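Local structure of putative NADH-depentdent flavin oxidoreductase (Cupriavidus metallidurans, 5OCS) at residues E225-W237 against L254-G267. The protein is an ene-reductase of the Old Yellow Enzyme family that binds FMN and probably acts as an NADPH dehydrogenase. Sequence-based numbering, arbitrary orientation.
With CIT (citric acid), chain J.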
loop_
_atom_site.group_PDB
_atom_site.type_symbol
_atom_site.label_atom_id
_atom_site.label_comp_id
_atom_site.label_asym_id
_atom_site.label_seq_id
_atom_site.Cartn_x
_atom_site.Cartn_y
_atom_site.Cartn_z
ATOM N N GLU D 225 30.934 -5.432 -3.903
ATOM C CA GLU D 225 30.199 -4.889 -5.026
ATOM C C GLU D 225 28.929 -4.105 -4.634
ATOM O O GLU D 225 28.424 -3.325 -5.420
ATOM C CB GLU D 225 29.840 -6.021 -6.030
ATOM C CG GLU D 225 28.878 -7.104 -5.503
ATOM C CD GLU D 225 29.564 -8.270 -4.814
ATOM O OE1 GLU D 225 30.689 -8.097 -4.316
ATOM O OE2 GLU D 225 28.961 -9.375 -4.740
ATOM N N ARG D 226 28.420 -4.324 -3.426
ATOM C CA ARG D 226 27.212 -3.653 -2.999
ATOM C C ARG D 226 27.600 -2.413 -2.199
ATOM O O ARG D 226 28.566 -2.462 -1.463
ATOM C CB ARG D 226 26.370 -4.576 -2.129
ATOM C CG ARG D 226 26.124 -5.951 -2.756
ATOM C CD ARG D 226 25.199 -6.785 -1.889
ATOM N NE ARG D 226 25.219 -8.216 -2.267
ATOM C CZ ARG D 226 24.507 -9.169 -1.685
ATOM N NH1 ARG D 226 23.674 -8.907 -0.692
ATOM N NH2 ARG D 226 24.648 -10.430 -2.078
ATOM N N PRO D 227 26.843 -1.334 -2.337
ATOM C CA PRO D 227 27.207 -0.046 -1.714
ATOM C C PRO D 227 26.960 -0.014 -0.208
ATOM O O PRO D 227 26.013 -0.598 0.284
ATOM C CB PRO D 227 26.275 0.967 -2.424
ATOM C CG PRO D 227 25.066 0.144 -2.795
ATOM C CD PRO D 227 25.677 -1.184 -3.222
ATOM N N VAL D 228 27.830 0.691 0.489
ATOM C CA VAL D 228 27.674 0.970 1.887
ATOM C C VAL D 228 27.960 2.462 2.024
ATOM O O VAL D 228 28.918 2.996 1.418
ATOM C CB VAL D 228 28.658 0.165 2.748
ATOM C CG1 VAL D 228 28.590 0.581 4.233
ATOM C CG2 VAL D 228 28.436 -1.295 2.575
ATOM N N TRP D 229 27.154 3.134 2.835
ATOM C CA TRP D 229 27.300 4.572 3.037
ATOM C C TRP D 229 26.888 4.951 4.455
ATOM O O TRP D 229 26.562 4.076 5.258
ATOM C CB TRP D 229 26.533 5.350 1.960
ATOM C CG TRP D 229 25.039 5.282 2.038
ATOM C CD1 TRP D 229 24.196 6.133 2.691
ATOM C CD2 TRP D 229 24.197 4.306 1.419
ATOM N NE1 TRP D 229 22.896 5.743 2.519
ATOM C CE2 TRP D 229 22.876 4.622 1.741
ATOM C CE3 TRP D 229 24.445 3.176 0.653
ATOM C CZ2 TRP D 229 21.798 3.857 1.294
ATOM C CZ3 TRP D 229 23.373 2.440 0.195
ATOM C CH2 TRP D 229 22.086 2.751 0.539
ATOM N N MET D 230 26.969 6.233 4.771
ATOM C CA MET D 230 26.563 6.714 6.090
ATOM C C MET D 230 25.572 7.840 5.987
ATOM O O MET D 230 25.648 8.697 5.087
ATOM C CB MET D 230 27.790 7.194 6.906
ATOM C CG MET D 230 27.501 7.459 8.381
ATOM S SD MET D 230 28.990 7.902 9.320
ATOM C CE MET D 230 29.788 6.332 9.359
ATOM N N ARG D 231 24.703 7.885 6.994
ATOM C CA ARG D 231 23.765 8.965 7.207
ATOM C C ARG D 231 24.391 9.918 8.197
ATOM O O ARG D 231 24.807 9.475 9.253
ATOM C CB ARG D 231 22.470 8.397 7.809
ATOM C CG ARG D 231 21.384 9.412 8.123
ATOM C CD ARG D 231 20.820 10.077 6.881
ATOM N NE ARG D 231 19.486 10.635 7.160
ATOM C CZ ARG D 231 18.331 9.969 7.137
ATOM N NH1 ARG D 231 18.271 8.714 6.730
ATOM N NH2 ARG D 231 17.220 10.608 7.477
ATOM N N VAL D 232 24.454 11.216 7.844
ATOM C CA VAL D 232 25.130 12.213 8.680
ATOM C C VAL D 232 24.235 13.406 8.883
ATOM O O VAL D 232 23.567 13.847 7.950
ATOM C CB VAL D 232 26.445 12.694 8.025
ATOM C CG1 VAL D 232 27.158 13.720 8.917
ATOM C CG2 VAL D 232 27.390 11.515 7.732
ATOM N N SER D 233 24.200 13.935 10.115
ATOM C CA SER D 233 23.492 15.188 10.350
ATOM C C SER D 233 24.316 16.359 9.871
ATOM O O SER D 233 25.462 16.441 10.253
ATOM C CB SER D 233 23.246 15.374 11.845
ATOM O OG SER D 233 22.611 16.627 12.035
ATOM N N ALA D 234 23.762 17.259 9.053
ATOM C CA ALA D 234 24.563 18.373 8.526
ATOM C C ALA D 234 25.219 19.175 9.635
ATOM O O ALA D 234 26.380 19.585 9.501
ATOM C CB ALA D 234 23.703 19.280 7.680
ATOM N N THR D 235 24.440 19.441 10.684
ATOM C CA THR D 235 24.880 20.261 11.804
ATOM C C THR D 235 23.896 20.143 12.979
ATOM O O THR D 235 22.709 19.861 12.782
ATOM C CB THR D 235 25.037 21.754 11.391
ATOM O OG1 THR D 235 25.530 22.532 12.506
ATOM C CG2 THR D 235 23.719 22.376 10.909
ATOM N N ASP D 236 24.393 20.382 14.185
ATOM C CA ASP D 236 23.550 20.654 15.341
ATOM C C ASP D 236 23.018 22.091 15.241
ATOM O O ASP D 236 23.574 22.953 14.528
ATOM C CB ASP D 236 24.293 20.447 16.672
ATOM C CG ASP D 236 24.667 18.993 16.944
ATOM O OD1 ASP D 236 24.122 18.070 16.318
ATOM O OD2 ASP D 236 25.525 18.784 17.805
ATOM N N TRP D 237 21.926 22.330 15.956
ATOM C CA TRP D 237 21.293 23.648 16.045
ATOM C C TRP D 237 22.035 24.489 17.127
ATOM O O TRP D 237 21.975 25.714 17.139
ATOM C CB TRP D 237 19.785 23.402 16.333
ATOM C CG TRP D 237 18.945 24.546 16.744
ATOM C CD1 TRP D 237 18.285 25.440 15.924
ATOM C CD2 TRP D 237 18.587 24.902 18.088
ATOM N NE1 TRP D 237 17.580 26.356 16.680
ATOM C CE2 TRP D 237 17.747 26.051 18.010
ATOM C CE3 TRP D 237 18.910 24.377 19.352
ATOM C CZ2 TRP D 237 17.222 26.683 19.160
ATOM C CZ3 TRP D 237 18.388 25.009 20.505
ATOM C CH2 TRP D 237 17.559 26.153 20.394
ATOM N N LEU D 254 34.842 9.420 4.575
ATOM C CA LEU D 254 33.973 8.366 4.018
ATOM C C LEU D 254 34.364 8.050 2.570
ATOM O O LEU D 254 34.509 6.884 2.199
ATOM C CB LEU D 254 32.504 8.791 4.090
ATOM C CG LEU D 254 31.971 8.793 5.523
ATOM C CD1 LEU D 254 30.672 9.568 5.628
ATOM C CD2 LEU D 254 31.771 7.380 5.998
ATOM N N LYS D 255 34.576 9.089 1.781
ATOM C CA LYS D 255 35.005 8.904 0.393
ATOM C C LYS D 255 36.328 8.141 0.282
ATOM O O LYS D 255 36.448 7.204 -0.506
ATOM C CB LYS D 255 35.100 10.239 -0.313
ATOM C CG LYS D 255 35.519 10.121 -1.761
ATOM C CD LYS D 255 35.266 11.391 -2.518
ATOM C CE LYS D 255 35.747 11.264 -3.965
ATOM N NZ LYS D 255 35.106 12.342 -4.762
ATOM N N ALA D 256 37.310 8.513 1.090
ATOM C CA ALA D 256 38.619 7.845 1.083
ATOM C C ALA D 256 38.534 6.406 1.565
ATOM O O ALA D 256 39.338 5.558 1.170
ATOM C CB ALA D 256 39.598 8.605 1.974
ATOM N N ARG D 257 37.544 6.098 2.397
ATOM C CA ARG D 257 37.360 4.758 2.878
ATOM C C ARG D 257 36.356 3.939 2.049
ATOM O O ARG D 257 35.966 2.895 2.465
ATOM C CB ARG D 257 36.960 4.800 4.351
ATOM C CG ARG D 257 38.124 5.270 5.244
ATOM C CD ARG D 257 37.654 5.637 6.621
ATOM N NE ARG D 257 38.635 6.466 7.342
ATOM C CZ ARG D 257 39.179 6.175 8.524
ATOM N NH1 ARG D 257 38.877 5.066 9.184
ATOM N NH2 ARG D 257 40.032 7.035 9.072
ATOM N N GLY D 258 35.972 4.401 0.878
ATOM C CA GLY D 258 35.156 3.562 -0.010
ATOM C C GLY D 258 33.662 3.611 0.233
ATOM O O GLY D 258 32.931 2.760 -0.280
ATOM N N SER D 259 33.187 4.585 0.998
ATOM C CA SER D 259 31.743 4.918 0.960
ATOM C C SER D 259 31.188 5.157 -0.427
ATOM O O SER D 259 31.824 5.804 -1.258
ATOM C CB SER D 259 31.435 6.137 1.832
ATOM O OG SER D 259 30.023 6.184 2.055
ATOM N N ALA D 260 30.002 4.615 -0.711
ATOM C CA ALA D 260 29.325 4.825 -1.977
ATOM C C ALA D 260 28.620 6.171 -2.097
ATOM O O ALA D 260 28.324 6.629 -3.197
ATOM C CB ALA D 260 28.314 3.709 -2.211
ATOM N N ALA D 261 28.317 6.779 -0.945
ATOM C CA ALA D 261 27.523 7.965 -0.891
ATOM C C ALA D 261 27.660 8.597 0.466
ATOM O O ALA D 261 28.296 8.063 1.379
ATOM C CB ALA D 261 26.051 7.631 -1.185
ATOM N N VAL D 262 27.013 9.734 0.602
ATOM C CA VAL D 262 26.684 10.270 1.921
ATOM C C VAL D 262 25.238 10.786 1.899
ATOM O O VAL D 262 24.788 11.432 0.937
ATOM C CB VAL D 262 27.719 11.334 2.390
ATOM C CG1 VAL D 262 27.685 12.544 1.498
ATOM C CG2 VAL D 262 27.455 11.761 3.832
ATOM N N HIS D 263 24.483 10.465 2.956
ATOM C CA HIS D 263 23.108 10.876 3.061
ATOM C C HIS D 263 23.063 11.951 4.127
ATOM O O HIS D 263 23.356 11.670 5.296
ATOM C CB HIS D 263 22.260 9.654 3.447
ATOM C CG HIS D 263 20.783 9.869 3.360
ATOM N ND1 HIS D 263 19.881 8.828 3.532
ATOM C CD2 HIS D 263 20.038 10.961 3.084
ATOM C CE1 HIS D 263 18.649 9.292 3.390
ATOM N NE2 HIS D 263 18.714 10.580 3.130
ATOM N N VAL D 264 22.694 13.160 3.729
ATOM C CA VAL D 264 22.878 14.358 4.570
ATOM C C VAL D 264 21.527 14.771 5.104
ATOM O O VAL D 264 20.645 15.119 4.326
ATOM C CB VAL D 264 23.499 15.511 3.764
ATOM C CG1 VAL D 264 23.618 16.775 4.600
ATOM C CG2 VAL D 264 24.861 15.103 3.175
ATOM N N SER D 265 21.354 14.740 6.431
ATOM C CA SER D 265 20.130 15.248 7.032
ATOM C C SER D 265 20.125 16.776 7.020
ATOM O O SER D 265 21.122 17.392 6.675
ATOM C CB SER D 265 19.938 14.675 8.428
ATOM O OG SER D 265 19.458 13.312 8.281
ATOM N N THR D 266 18.997 17.402 7.351
ATOM C CA THR D 266 18.841 18.827 7.030
ATOM C C THR D 266 19.560 19.742 7.986
ATOM O O THR D 266 19.549 20.937 7.771
ATOM C CB THR D 266 17.366 19.297 7.046
ATOM O OG1 THR D 266 16.851 19.193 8.377
ATOM C CG2 THR D 266 16.504 18.456 6.095
ATOM N N GLY D 267 20.086 19.217 9.079
ATOM C CA GLY D 267 20.658 20.041 10.132
ATOM C C GLY D 267 19.638 20.926 10.834
ATOM O O GLY D 267 20.006 21.918 11.477
HETATM C C1 CIT J . 14.719 11.443 11.105
HETATM O O1 CIT J . 13.832 11.281 12.002
HETATM O O2 CIT J . 15.769 10.746 11.018
HETATM C C2 CIT J . 14.462 12.560 10.109
HETATM C C3 CIT J . 15.629 13.529 9.791
HETATM O O7 CIT J . 16.268 13.140 8.561
HETATM C C4 CIT J . 15.010 14.916 9.576
HETATM C C5 CIT J . 15.996 15.966 9.081
HETATM O O3 CIT J . 15.801 17.154 9.419
HETATM O O4 CIT J . 16.940 15.626 8.342
HETATM C C6 CIT J . 16.685 13.635 10.900
HETATM O O5 CIT J . 16.319 13.921 12.057
HETATM O O6 CIT J . 17.900 13.453 10.649
HETATM O O HOH W 1 30.524 1.529 -0.961
HETATM O O HOH W 2 19.884 16.783 11.017
#
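Arg231 lays its side chain along the imidazole of His263, the guanidinium turned 31° from the ring plane. Its CD makes a CH-pi contact over one face of the ring, 3.8 Å from the His263 centroid, while His263 CE1 lies over one face of the guanidinium. At the guanidinium edge, in its plane, NE donates to Ser265 OG (2.9 Å, 165°) and NH2 to O7 of a citrate probably from the crystallisation liquor. The Arg231 side chain leaves the backbone with CG anti to N and bends at chi2 (66°), reaching the neighbouring strand. Serine suits the next position on this face: small enough to admit the guanidinium, its hydroxyl accepts from NE and donates to citrate O6. Arg231 binds FMN, though no flavin is bound to this chain; the citrate probably lies in or beside the cofactor pocket. Glu176 forms a salt bridge with Arg231 NH1 and hydrogen bonds with His263 ND1 and Trp229 NE1.

The hydrogen bonds of a parallel pair run from His263 N to Met230 O, Val232 N to His263 O (2.8 Å) and Ser265 N to Val232 O. On the other face, Val232 meets Val262, CG2 to CG2 at 3.9 Å, and Leu254 CD1 packs on Met230 CB, apolar side chains filling the layer between strand and helix. Gly258, whose backbone angles would jam a CB against the preceding carbonyl O, ends the helix in a Schellman motif. Gly267 has positive phi, and Thr235 CG2 and Ala234 CB leave no room for a CB; its CA packs against Thr235 O.

This is one beta-alpha-beta unit of the eight-stranded TIM barrel: helix 244-256 covers Met230, Val232 and Val262 from outside, Arg231 and His263 face inward, and strands 175-179 and 297-300 flank the pair.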